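Local coordinates for protein putative solute-binding component of ABC transporter (Clostridium phytofermentans, PDB 4YS6) that binds beta-D-glucose and probably serves as the sugar-capturing, solute-binding component of an ABC transporter, at residues Gly107-Leu110 with Ala111-Lys114; Asn223-Asp226 with Ala227-Ala230. One frame throughout, in Å; residues are numbered along the deposited sequence.

Interaction 1 (Gly107-Leu110 with Ala111-Lys114); sequences GTVL and AQAK
Q112 swings its CG to the far side of its CA-CB bond from the backbone N (chi1 -179°), and its extended chain stands out from the helix, leaning slightly toward the preceding turn, which brings OE1 to 4.2 Å from V109 CG2. This is one face of helix 107-115, the crossover helix of a beta-alpha-beta unit whose strands, 95-98 and 119-123, lie in the sheet of one lobe of the periplasmic binding protein fold. Four successive i to i+4 bonds run through these two turns. A111 N reaches G107 O at 3.1 Å and A113 N reaches V109 O at 3.2 Å, whereas the bond from Q112 N to T108 O is weak at 3.4 Å.

The residue types follow the two sides of the helix. V109, L110 and A113 are buried: V109 packs on I85 and E86 of helix 78-90, and L110 on I98 of the neighbouring strand. A113 rests on L96 and on I89, its lone methyl suiting a close approach of helix to sheet and helix to helix. T108 and A111 are exposed, where a hydroxyl can meet water and a methyl buries little apolar surface; A111 CB sits 3.4 Å from T108 O. K114 carries its charge out on a long chain that bends only at its last torsion (chi4 71°), and NZ there donates to the carbonyl oxygen of D131. Its backbone makes the shortest of the four bonds, K114 N to L110 O at 2.9 Å, with an N-H...O angle of 164°.

Interaction 2 (Asn223-Asp226 with Ala227-Ala230); sequences NRMD and AIIA
N223 O accepts the N-H of A227 at 3.2 Å, the first of four i to i+4 bonds in this run of helix. The bond from CA to CB of N223 points away from the following turn, and the residue is exposed, which suits a polar amide, while A227 adds only a methyl on that side.

R224 comes next, with its chain extended from CG to NE. I228 has CG1 beside its own backbone N (chi1 -70°), and this directs CD1 over one face of the guanidinium, 3.8 Å from R224 NH2. The methyl thus covers the flat, weakly hydrated surface of the group and leaves the N-H bonds to other partners: NH1 donates to I169 O, and the charge also makes a cation-pi contact with F170. An arginine suits this place because its long chain can pack against isoleucine and still deliver a charge to the end of strand 165-170.

Helix 218-232 belongs to the lobe of the periplasmic binding protein fold built round the parallel sheet that includes this strand, and M225 faces the interior there. It is a selenomethionine; the bend at chi2 (74°), followed by one at chi3, folds CE back to the next turn, 3.5 Å from I229 CG1 and 3.6 Å from I228 CG2. The flexible chain lets one methyl lie against both branched side chains, crossing each at about a right angle, and A256 of helix 247-260 closes on both M225 and I229. M225 O also takes the straightest bond of the four, from I229 N at 2.8 Å and 171°.

D226, partly exposed, uses OD1 to hydrogen-bond S260 OG at the end of helix 247-260. Its carbonyl oxygen receives A230 N at 3.1 Å, while the small CB of A230 lies 3.5 Å from that same D226 O.

Both contacts are runs of about two helical turns, interaction 1 on helix 107-115 and interaction 2 on helix 218-232, and they come in that order along the chain without overlapping. Their centres are about 41 Å apart and their nearest atoms about 28 Å, so they do not touch. Each covers a different sheet: 107-114 packs on the mixed sheet through strand 95-98, whereas 223-230 packs beside strand 165-170 of the four-stranded parallel sheet. They therefore belong to the two lobes of the binding protein, which close round beta-D-glucose between them. None of their residues lines that sugar pocket; both are part of the packing of the lobes themselves.

Interaction 1 (Gly107-Leu110 with Ala111-Lys114)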
# COMPACT_ATOMS: atom_id res chain seq x y z
N GLY A 107 -3.38 -16.56 -12.27
CA GLY A 107 -4.56 -17.15 -12.88
C GLY A 107 -4.53 -18.66 -12.98
O GLY A 107 -5.53 -19.32 -12.72
N THR A 108 -3.39 -19.22 -13.36
CA THR A 108 -3.30 -20.65 -13.51
C THR A 108 -3.47 -21.37 -12.18
O THR A 108 -4.24 -22.31 -12.08
CB THR A 108 -1.95 -21.05 -14.14
OG1 THR A 108 -1.85 -20.44 -15.43
CG2 THR A 108 -1.86 -22.55 -14.30
N VAL A 109 -2.75 -20.92 -11.15
CA VAL A 109 -2.80 -21.64 -9.90
C VAL A 109 -4.12 -21.42 -9.20
O VAL A 109 -4.62 -22.30 -8.49
CB VAL A 109 -1.61 -21.25 -8.97
CG1 VAL A 109 -1.71 -19.81 -8.53
CG2 VAL A 109 -1.54 -22.19 -7.78
N LEU A 110 -4.73 -20.25 -9.38
CA LEU A 110 -6.04 -20.06 -8.77
C LEU A 110 -7.16 -20.88 -9.45
O LEU A 110 -8.14 -21.25 -8.78
CB LEU A 110 -6.39 -18.59 -8.74
CG LEU A 110 -5.50 -17.79 -7.77
CD1 LEU A 110 -6.08 -16.43 -7.56
CD2 LEU A 110 -5.28 -18.49 -6.41
N ALA A 111 -7.01 -21.18 -10.74
CA ALA A 111 -7.92 -22.09 -11.41
C ALA A 111 -7.88 -23.46 -10.74
O ALA A 111 -8.90 -24.11 -10.58
CB ALA A 111 -7.58 -22.21 -12.92
N GLN A 112 -6.68 -23.90 -10.35
CA GLN A 112 -6.50 -25.16 -9.63
C GLN A 112 -7.26 -25.15 -8.30
O GLN A 112 -7.93 -26.11 -7.91
CB GLN A 112 -5.00 -25.41 -9.41
CG GLN A 112 -4.68 -26.69 -8.69
CD GLN A 112 -3.19 -26.87 -8.48
OE1 GLN A 112 -2.37 -26.13 -9.05
NE2 GLN A 112 -2.83 -27.84 -7.66
N ALA A 113 -7.18 -24.03 -7.59
CA ALA A 113 -7.88 -23.91 -6.31
C ALA A 113 -9.38 -23.96 -6.53
O ALA A 113 -10.09 -24.66 -5.82
CB ALA A 113 -7.48 -22.63 -5.63
N LYS A 114 -9.85 -23.22 -7.53
CA LYS A 114 -11.26 -23.17 -7.87
C LYS A 114 -11.79 -24.56 -8.20
O LYS A 114 -12.85 -24.96 -7.73
CB LYS A 114 -11.49 -22.20 -9.02
CG LYS A 114 -12.93 -21.97 -9.39
CD LYS A 114 -13.01 -21.11 -10.65
CE LYS A 114 -14.44 -20.83 -11.06
NZ LYS A 114 -15.09 -19.88 -10.11

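Interaction 2 (Asn223-Asp226 with Ala227-Ala230)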
# COMPACT_ATOMS: atom_id res chain seq x y z
N ASN A 223 17.08 6.27 -6.26
CA ASN A 223 17.87 6.47 -7.46
C ASN A 223 17.17 7.45 -8.42
O ASN A 223 17.81 8.32 -9.02
CB ASN A 223 18.15 5.13 -8.14
CG ASN A 223 19.23 4.33 -7.43
OD1 ASN A 223 20.04 4.88 -6.69
ND2 ASN A 223 19.23 3.02 -7.65
N ARG A 224 15.86 7.31 -8.56
CA ARG A 224 15.11 8.22 -9.43
C ARG A 224 15.09 9.63 -8.83
O ARG A 224 15.31 10.60 -9.55
CB ARG A 224 13.70 7.69 -9.66
CG ARG A 224 12.79 8.65 -10.43
CD ARG A 224 11.44 8.05 -10.86
NE ARG A 224 10.65 9.14 -11.38
CZ ARG A 224 9.52 9.61 -10.84
NH1 ARG A 224 8.93 8.98 -9.84
NH2 ARG A 224 8.96 10.67 -11.38
N MSE A 225 14.86 9.76 -7.52
CA MSE A 225 14.86 11.09 -6.90
C MSE A 225 16.24 11.73 -7.01
O MSE A 225 16.34 12.94 -7.27
CB MSE A 225 14.39 11.02 -5.45
CG MSE A 225 14.29 12.36 -4.73
SE MSE A 225 12.69 13.38 -5.37
CE MSE A 225 13.53 14.79 -6.31
N ASP A 226 17.31 10.95 -6.86
CA ASP A 226 18.65 11.52 -7.01
C ASP A 226 18.87 12.12 -8.40
O ASP A 226 19.47 13.20 -8.55
CB ASP A 226 19.73 10.49 -6.73
CG ASP A 226 20.91 11.08 -5.98
OD1 ASP A 226 20.72 11.46 -4.80
OD2 ASP A 226 22.00 11.19 -6.58
N ALA A 227 18.36 11.44 -9.41
CA ALA A 227 18.51 11.88 -10.79
C ALA A 227 17.65 13.11 -11.04
O ALA A 227 18.03 14.03 -11.76
CB ALA A 227 18.14 10.75 -11.74
N ILE A 228 16.47 13.14 -10.45
CA ILE A 228 15.60 14.31 -10.57
C ILE A 228 16.24 15.53 -9.87
O ILE A 228 16.27 16.63 -10.43
CB ILE A 228 14.22 14.00 -10.03
CG1 ILE A 228 13.52 13.02 -10.98
CG2 ILE A 228 13.38 15.28 -9.92
CD1 ILE A 228 12.16 12.54 -10.47
N ILE A 229 16.76 15.35 -8.66
CA ILE A 229 17.44 16.46 -7.98
C ILE A 229 18.57 17.03 -8.85
O ILE A 229 18.65 18.24 -9.07
CB ILE A 229 18.03 16.01 -6.62
CG1 ILE A 229 16.89 15.63 -5.67
CG2 ILE A 229 18.88 17.13 -6.01
CD1 ILE A 229 17.36 14.81 -4.46
N ALA A 230 19.42 16.15 -9.36
CA ALA A 230 20.59 16.56 -10.13
C ALA A 230 20.21 17.27 -11.42
O ALA A 230 20.90 18.18 -11.85
CB ALA A 230 21.47 15.35 -10.43